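Local coordinates for SusD superfamily protein (Bacteroides fragilis, PDB 3L22) that probably binds glycans at the outer membrane of its bacterium, as SusD-family lipoproteins do, and also carries zinc ions in the crystal, at residues A[45-50]-A[265-270]; A[83-88]-A[426-431]; A[94-99]-A[122-127]. One frame throughout, in Å; residues are numbered along the deposited sequence. Where two conformers were deposited one is given.

From the N terminus, after helix 18-33, the chain comes to helix 44-52, whose residues 45-50 wait for a partner more than two hundred residues on. Helix 79-103 follows and serves twice: its 94-99 part meets helix 113-131 in contact 3, which closes a short loop holding helix 106-109, while its 83-88 part is joined by 426-431 only near the C terminus, in contact 2. Contact 3 is therefore nested inside the loops of both others. Contact 1 closes at 265-270, inside contact 2's span, so the two cross. They also touch, through a probable hydrogen bond between Ser45 OG and Thr84 OG1 and through Val48 packing on Trp426, tying early helices to later segments.

Contact 1 (A[45-50]-A[265-270]); sequences SYLVFD and QSLAEY
Leu47 reaches from helix 44-52 to Tyr270 and Leu267, its CG anti to the carbonyl carbon (chi1 -74°), carrying the fork toward 265-270; all that passes between the segments is apolar. The aromatic part is a CH-pi contact: Leu47 CD1 lies over one face of the Tyr270 ring, 3.7 Å from the centroid and 18° off the normal, shifted toward the rim on the CG and CD1 side. The other methyl, Leu47 CD2, rests 3.8 Å from Tyr270 CB, so both methyls lie on the tyrosine near its CB and CG.

The aliphatic part belongs to Leu267. Its CD1 packs 3.9 Å from both Leu47 CG and Tyr46 CD2, and its CD2 adds Tyr46 CE2 at 3.8 Å, Tyr46 and Leu267 crossing at about a right angle. Tyr46 OH bonds to Pro323 O.

Within 265-270, Ser266 OG accepts from Glu269 N at 3.2 Å, and Glu269 OE1 takes Ser266 N at 3.1 Å and Ser266 OG at 2.7 Å, the hydroxyl on its anti lone pair; Lys318 adds a salt bridge to this oxygen. That reciprocal pairing is a capping box, at the start of the short, weakly bonded helix of about 267-271.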
# COMPACT_ATOMS: atom_id res chain seq x y z
N SER A 45 -6.48 -3.62 6.93
CA SER A 45 -5.68 -4.24 5.84
C SER A 45 -4.49 -3.41 5.41
O SER A 45 -3.48 -3.95 4.92
CB SER A 45 -6.57 -4.66 4.66
OG SER A 45 -7.54 -5.64 5.10
N TYR A 46 -4.50 -2.10 5.71
CA TYR A 46 -3.30 -1.30 5.55
C TYR A 46 -2.34 -1.55 6.70
O TYR A 46 -1.15 -1.75 6.50
CB TYR A 46 -3.71 0.15 5.55
CG TYR A 46 -2.70 1.27 5.30
CD1 TYR A 46 -2.44 1.72 4.02
CD2 TYR A 46 -2.09 1.92 6.35
CE1 TYR A 46 -1.58 2.80 3.78
CE2 TYR A 46 -1.24 3.00 6.14
CZ TYR A 46 -1.02 3.45 4.85
OH TYR A 46 -0.25 4.57 4.66
N LEU A 47 -2.89 -1.58 7.92
CA LEU A 47 -2.13 -1.92 9.11
C LEU A 47 -1.45 -3.29 8.99
O LEU A 47 -0.36 -3.49 9.55
CB LEU A 47 -3.03 -1.89 10.35
CG LEU A 47 -3.40 -0.49 10.82
CD1 LEU A 47 -4.77 -0.44 11.55
CD2 LEU A 47 -2.28 0.11 11.65
N VAL A 48 -2.08 -4.22 8.27
CA VAL A 48 -1.50 -5.52 8.00
C VAL A 48 -0.09 -5.41 7.44
O VAL A 48 0.79 -6.14 7.88
CB VAL A 48 -2.41 -6.38 7.06
CG1 VAL A 48 -1.59 -7.44 6.30
CG2 VAL A 48 -3.52 -6.97 7.87
N PHE A 49 0.13 -4.48 6.50
CA PHE A 49 1.46 -4.37 5.88
C PHE A 49 2.54 -3.82 6.82
O PHE A 49 3.71 -4.21 6.67
CB PHE A 49 1.38 -3.69 4.51
CG PHE A 49 0.54 -4.49 3.56
CD1 PHE A 49 1.01 -5.69 3.03
CD2 PHE A 49 -0.75 -4.10 3.25
CE1 PHE A 49 0.23 -6.47 2.17
CE2 PHE A 49 -1.54 -4.87 2.39
CZ PHE A 49 -1.04 -6.06 1.86
N ASP A 50 2.18 -3.01 7.81
CA ASP A 50 3.13 -2.62 8.84
C ASP A 50 3.35 -3.72 9.84
O ASP A 50 4.48 -3.93 10.26
CB ASP A 50 2.71 -1.34 9.51
CG ASP A 50 2.84 -0.15 8.56
OD1 ASP A 50 4.02 0.18 8.19
OD2 ASP A 50 1.80 0.36 8.10
N GLN A 265 -10.67 -0.13 14.29
CA GLN A 265 -10.37 -0.38 12.89
C GLN A 265 -9.58 0.73 12.24
O GLN A 265 -9.13 0.55 11.14
CB GLN A 265 -11.66 -0.61 12.12
CG GLN A 265 -12.37 -1.88 12.57
CD GLN A 265 -13.58 -2.14 11.77
OE1 GLN A 265 -13.63 -1.78 10.59
NE2 GLN A 265 -14.60 -2.77 12.39
N SER A 266 -9.42 1.88 12.90
CA SER A 266 -8.70 2.98 12.30
C SER A 266 -7.21 2.91 12.62
O SER A 266 -6.81 2.33 13.63
CB SER A 266 -9.21 4.33 12.80
OG SER A 266 -8.91 4.50 14.18
N LEU A 267 -6.41 3.52 11.75
CA LEU A 267 -4.99 3.69 12.00
C LEU A 267 -4.68 4.30 13.37
O LEU A 267 -3.87 3.74 14.14
CB LEU A 267 -4.38 4.57 10.90
CG LEU A 267 -3.85 3.85 9.66
CD1 LEU A 267 -4.74 2.79 9.10
CD2 LEU A 267 -3.39 4.90 8.62
N ALA A 268 -5.33 5.41 13.69
CA ALA A 268 -5.06 6.10 14.94
C ALA A 268 -5.32 5.25 16.17
O ALA A 268 -4.60 5.34 17.16
CB ALA A 268 -5.85 7.47 15.02
N GLU A 269 -6.33 4.40 16.08
CA GLU A 269 -6.65 3.52 17.19
C GLU A 269 -5.55 2.48 17.46
O GLU A 269 -5.43 2.01 18.60
CB GLU A 269 -7.98 2.82 16.95
CG GLU A 269 -9.15 3.75 17.19
CD GLU A 269 -10.44 3.13 16.77
OE1 GLU A 269 -10.66 2.96 15.55
OE2 GLU A 269 -11.20 2.76 17.68
N TYR A 270 -4.74 2.18 16.46
CA TYR A 270 -3.64 1.21 16.61
C TYR A 270 -2.35 1.81 17.19
O TYR A 270 -1.51 1.06 17.70
CB TYR A 270 -3.40 0.48 15.26
CG TYR A 270 -4.31 -0.70 15.10
CD1 TYR A 270 -5.67 -0.52 14.99
CD2 TYR A 270 -3.82 -1.99 15.08
CE1 TYR A 270 -6.52 -1.58 14.86
CE2 TYR A 270 -4.68 -3.07 14.94
CZ TYR A 270 -6.02 -2.84 14.83
OH TYR A 270 -6.90 -3.85 14.72

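Contact 2 (A[83-88]-A[426-431]); sequences DTWTYA and WPIPQV
Trp85 has CG anti to its own backbone N (chi1 -168°), and the indole stands across the approach of Pro429. Trp426, on the other segment, has CG opposite its carbonyl carbon (chi1 -80°), which carries the six-membered end of its indole to Thr84.

Pro429 lies over one face of the Trp85 indole. Its CG makes a CH-pi contact with the five-membered ring, 3.9 Å from the centroid and 30° off the normal, and its CD rests 3.6 Å from Trp85 CE3, so two ring carbons of the proline span the junction of the indole. Farther out, the delta methyl of Ile428 meets the far end of the benzene ring, CD1 to Trp85 CZ3 being 3.7 Å. At the pyrrole end Val431 CG2 reaches Trp85 CD1 at 4.0 Å and also packs on Thr86. Ile428, Pro429 and Val431 thus follow one another along the length of the indole, while its NE1 gives a hydrogen bond to Glu432 OE1, fixing the polar edge.

The second tryptophan is met differently. Thr84 OG1 comes to the edge of the Trp426 ring, in its plane, 3.7 Å from CZ3; this is packing, for the hydroxyl is hydrogen-bonded to Glu80 O.

The contact joins the N-terminal part of helix 79-103 to the turn leading into helix 430-435, with Pro429 as its N-cap residue. Segment 426-431 lies against helix 79-103 and, where Trp426 touches Arg52, against helix 44-52; the backbone of Trp426 is also hydrogen-bonded to that of Leu134, just after helix 113-131.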
# COMPACT_ATOMS: atom_id res chain seq x y z
N ASP A 83 -11.62 -10.97 6.34
CA ASP A 83 -12.03 -9.62 6.01
C ASP A 83 -11.30 -9.05 4.80
O ASP A 83 -11.94 -8.46 3.95
CB ASP A 83 -11.85 -8.66 7.17
CG ASP A 83 -12.76 -8.98 8.39
OD1 ASP A 83 -13.70 -9.81 8.30
OD2 ASP A 83 -12.46 -8.39 9.46
N THR A 84 -9.98 -9.23 4.73
CA THR A 84 -9.25 -8.72 3.59
C THR A 84 -9.79 -9.35 2.31
O THR A 84 -10.04 -8.65 1.32
CB THR A 84 -7.75 -9.02 3.71
OG1 THR A 84 -7.24 -8.34 4.87
CG2 THR A 84 -7.01 -8.57 2.43
N TRP A 85 -9.96 -10.67 2.34
CA TRP A 85 -10.50 -11.43 1.22
C TRP A 85 -11.90 -10.96 0.82
O TRP A 85 -12.14 -10.56 -0.33
CB TRP A 85 -10.52 -12.93 1.56
CG TRP A 85 -10.79 -13.79 0.39
CD1 TRP A 85 -12.00 -14.19 -0.07
CD2 TRP A 85 -9.81 -14.38 -0.49
NE1 TRP A 85 -11.85 -14.96 -1.18
CE2 TRP A 85 -10.52 -15.11 -1.46
CE3 TRP A 85 -8.41 -14.33 -0.56
CZ2 TRP A 85 -9.88 -15.81 -2.49
CZ3 TRP A 85 -7.78 -15.03 -1.57
CH2 TRP A 85 -8.53 -15.78 -2.52
N THR A 86 -12.84 -11.04 1.76
CA THR A 86 -14.21 -10.68 1.51
C THR A 86 -14.33 -9.26 0.98
O THR A 86 -14.97 -9.06 -0.04
CB THR A 86 -15.05 -10.86 2.77
OG1 THR A 86 -14.97 -12.24 3.17
CG2 THR A 86 -16.55 -10.49 2.53
N TYR A 87 -13.66 -8.28 1.61
CA TYR A 87 -13.88 -6.88 1.20
C TYR A 87 -13.11 -6.48 -0.06
O TYR A 87 -13.61 -5.63 -0.81
CB TYR A 87 -13.75 -5.89 2.39
CG TYR A 87 -14.93 -6.12 3.30
CD1 TYR A 87 -14.88 -7.04 4.33
CD2 TYR A 87 -16.13 -5.47 3.06
CE1 TYR A 87 -15.99 -7.30 5.11
CE2 TYR A 87 -17.25 -5.74 3.81
CZ TYR A 87 -17.16 -6.63 4.84
OH TYR A 87 -18.25 -6.87 5.59
N ALA A 88 -11.94 -7.07 -0.31
CA ALA A 88 -11.25 -6.90 -1.58
C ALA A 88 -12.13 -7.41 -2.73
O ALA A 88 -12.28 -6.71 -3.71
CB ALA A 88 -9.85 -7.58 -1.61
N TRP A 426 -0.09 -15.76 3.57
CA TRP A 426 -1.37 -16.06 4.15
C TRP A 426 -2.00 -17.21 3.34
O TRP A 426 -1.84 -17.26 2.12
CB TRP A 426 -2.26 -14.82 4.03
CG TRP A 426 -2.04 -13.77 5.06
CD1 TRP A 426 -1.01 -13.67 5.96
CD2 TRP A 426 -2.91 -12.68 5.33
NE1 TRP A 426 -1.19 -12.56 6.76
CE2 TRP A 426 -2.36 -11.95 6.40
CE3 TRP A 426 -4.13 -12.26 4.79
CZ2 TRP A 426 -2.97 -10.80 6.92
CZ3 TRP A 426 -4.74 -11.09 5.32
CH2 TRP A 426 -4.17 -10.40 6.36
N PRO A 427 -2.69 -18.13 4.00
CA PRO A 427 -3.37 -19.17 3.25
C PRO A 427 -4.72 -18.66 2.75
O PRO A 427 -5.29 -17.73 3.34
CB PRO A 427 -3.57 -20.27 4.30
CG PRO A 427 -3.78 -19.47 5.60
CD PRO A 427 -2.85 -18.30 5.46
N ILE A 428 -5.23 -19.26 1.68
CA ILE A 428 -6.55 -18.95 1.18
C ILE A 428 -7.56 -19.18 2.31
O ILE A 428 -7.54 -20.25 2.91
CB ILE A 428 -6.94 -19.81 -0.05
CG1 ILE A 428 -5.96 -19.60 -1.23
CG2 ILE A 428 -8.40 -19.49 -0.45
CD1 ILE A 428 -5.80 -18.14 -1.69
N PRO A 429 -8.41 -18.18 2.63
CA PRO A 429 -9.23 -18.30 3.85
C PRO A 429 -10.39 -19.24 3.73
O PRO A 429 -10.88 -19.48 2.64
CB PRO A 429 -9.77 -16.87 4.08
CG PRO A 429 -9.75 -16.28 2.70
CD PRO A 429 -8.48 -16.82 2.09
N GLN A 430 -10.86 -19.71 4.88
CA GLN A 430 -12.04 -20.59 4.95
C GLN A 430 -13.28 -20.04 4.23
O GLN A 430 -14.02 -20.82 3.64
CB GLN A 430 -12.39 -20.89 6.41
CG GLN A 430 -13.59 -21.83 6.66
CD GLN A 430 -13.38 -23.27 6.16
OE1 GLN A 430 -12.33 -23.62 5.60
NE2 GLN A 430 -14.39 -24.11 6.39
N VAL A 431 -13.50 -18.72 4.26
CA VAL A 431 -14.66 -18.14 3.55
C VAL A 431 -14.64 -18.53 2.07
O VAL A 431 -15.67 -18.88 1.52
CB VAL A 431 -14.79 -16.60 3.70
CG1 VAL A 431 -15.18 -16.26 5.10
CG2 VAL A 431 -13.51 -15.87 3.29

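Contact 3 (A[94-99]-A[122-127]); sequences KVNTFL and FVRALA
Arg124 runs from helix 113-131 across to Val95, Asn96 and Leu99 of helix 79-103, and its length can be followed atom by atom. CB packs 3.8 Å from Val95 CG1. With CG opposite the backbone N, the chain heads across the gap, and CD passes 3.4 Å from Asn96 OD1 with Val95 CG1 nearby. A bend at chi3 then turns the guanidinium so that NH1 faces the amide. Arg124 NH1 donates to Asn96 OD1 at 2.9 Å in a fairly straight bond, 163° at the hydrogen. The oxygen lies in the guanidinium plane, whereas the donor is tilted 34° from the carbonyl plane. Leu99 CD1 comes over a face of the guanidinium, 3.6 Å from Arg124 NH1, and NH2 points on to a salt bridge with Asp178.

Asn96 is held from its other end too, ND2 giving hydrogen bonds to Arg151 O and Thr153 O, which should limit rotation of the amide and keep OD1 on the arginine. Beside the polar pair, Val95 CG2 touches Val123 CG1 at 4.0 Å.

Arg124 also lies about 4 Å, side chain to side chain, from His174, a zinc ligand seen for this protein though its ion is not bound to this chain. The axes of 94-99 and 122-127 approach to 9.9 Å at 159°: an antiparallel helix pair, consistent with the TPR-like helical part of the SusD fold.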
# COMPACT_ATOMS: atom_id res chain seq x y z
N LYS A 94 -17.85 -4.88 -7.31
CA LYS A 94 -18.40 -3.54 -7.54
C LYS A 94 -17.81 -2.86 -8.76
O LYS A 94 -18.55 -2.25 -9.53
CB LYS A 94 -18.24 -2.64 -6.31
CG LYS A 94 -19.23 -3.00 -5.19
CD LYS A 94 -18.96 -2.21 -3.88
CE LYS A 94 -20.02 -2.52 -2.84
NZ LYS A 94 -21.23 -1.73 -3.24
N VAL A 95 -16.50 -2.99 -8.96
CA VAL A 95 -15.88 -2.44 -10.17
C VAL A 95 -16.38 -3.19 -11.43
O VAL A 95 -16.77 -2.58 -12.39
CB VAL A 95 -14.33 -2.46 -10.13
CG1 VAL A 95 -13.72 -2.17 -11.56
CG2 VAL A 95 -13.78 -1.49 -9.06
N ASN A 96 -16.41 -4.51 -11.38
CA ASN A 96 -16.85 -5.33 -12.53
C ASN A 96 -18.28 -4.91 -12.94
O ASN A 96 -18.56 -4.71 -14.13
CB ASN A 96 -16.83 -6.82 -12.18
CG ASN A 96 -15.42 -7.35 -11.83
OD1 ASN A 96 -14.44 -6.67 -12.07
ND2 ASN A 96 -15.33 -8.55 -11.24
N THR A 97 -19.15 -4.75 -11.94
CA THR A 97 -20.54 -4.33 -12.14
C THR A 97 -20.65 -2.90 -12.64
O THR A 97 -21.38 -2.65 -13.59
CB THR A 97 -21.34 -4.51 -10.87
OG1 THR A 97 -21.11 -5.85 -10.44
CG2 THR A 97 -22.87 -4.28 -11.12
N PHE A 98 -19.91 -1.99 -12.03
CA PHE A 98 -19.84 -0.62 -12.50
C PHE A 98 -19.45 -0.57 -13.98
O PHE A 98 -20.14 0.10 -14.75
CB PHE A 98 -18.83 0.20 -11.69
CG PHE A 98 -18.61 1.61 -12.19
CD1 PHE A 98 -19.46 2.63 -11.81
CD2 PHE A 98 -17.51 1.93 -12.96
CE1 PHE A 98 -19.26 3.93 -12.24
CE2 PHE A 98 -17.28 3.23 -13.39
CZ PHE A 98 -18.16 4.23 -13.04
N LEU A 99 -18.38 -1.27 -14.37
CA LEU A 99 -17.94 -1.25 -15.77
C LEU A 99 -19.01 -1.78 -16.71
O LEU A 99 -19.18 -1.25 -17.78
CB LEU A 99 -16.62 -2.00 -15.99
CG LEU A 99 -15.37 -1.41 -15.33
CD1 LEU A 99 -14.20 -2.42 -15.39
CD2 LEU A 99 -14.99 -0.07 -15.96
N PHE A 122 -8.40 1.30 -12.13
CA PHE A 122 -7.37 1.56 -11.14
C PHE A 122 -7.75 0.94 -9.77
O PHE A 122 -6.92 0.30 -9.16
CB PHE A 122 -7.12 3.06 -10.98
CG PHE A 122 -6.23 3.39 -9.84
CD1 PHE A 122 -4.83 3.36 -10.02
CD2 PHE A 122 -6.74 3.64 -8.57
CE1 PHE A 122 -3.98 3.63 -8.97
CE2 PHE A 122 -5.88 3.90 -7.51
CZ PHE A 122 -4.48 3.88 -7.73
N VAL A 123 -8.99 1.15 -9.33
CA VAL A 123 -9.47 0.59 -8.07
C VAL A 123 -9.39 -0.96 -8.09
O VAL A 123 -8.88 -1.55 -7.15
CB VAL A 123 -10.86 1.10 -7.72
CG1 VAL A 123 -11.42 0.42 -6.48
CG2 VAL A 123 -10.82 2.63 -7.52
N ARG A 124 -9.80 -1.59 -9.19
CA ARG A 124 -9.68 -3.05 -9.30
C ARG A 124 -8.21 -3.48 -9.28
O ARG A 124 -7.86 -4.44 -8.60
CB ARG A 124 -10.35 -3.54 -10.56
CG ARG A 124 -10.33 -5.05 -10.73
CD ARG A 124 -11.31 -5.45 -11.84
NE ARG A 124 -10.87 -5.01 -13.14
CZ ARG A 124 -11.63 -5.08 -14.25
NH1 ARG A 124 -12.87 -5.60 -14.23
NH2 ARG A 124 -11.11 -4.70 -15.40
N ALA A 125 -7.36 -2.71 -9.96
CA ALA A 125 -5.94 -3.00 -10.03
C ALA A 125 -5.28 -2.93 -8.63
O ALA A 125 -4.51 -3.83 -8.24
CB ALA A 125 -5.24 -2.02 -11.02
N LEU A 126 -5.64 -1.90 -7.88
CA LEU A 126 -5.14 -1.75 -6.53
C LEU A 126 -5.57 -2.90 -5.60
O LEU A 126 -4.77 -3.42 -4.77
CB LEU A 126 -5.57 -0.37 -5.98
CG LEU A 126 -4.86 0.15 -4.74
CD1 LEU A 126 -3.30 0.20 -4.91
CD2 LEU A 126 -5.40 1.53 -4.29
N ALA A 127 -6.83 -3.31 -5.72
CA ALA A 127 -7.34 -4.39 -4.89
C ALA A 127 -6.57 -5.68 -5.16
O ALA A 127 -6.05 -6.33 -4.23
CB ALA A 127 -8.83 -4.57 -5.13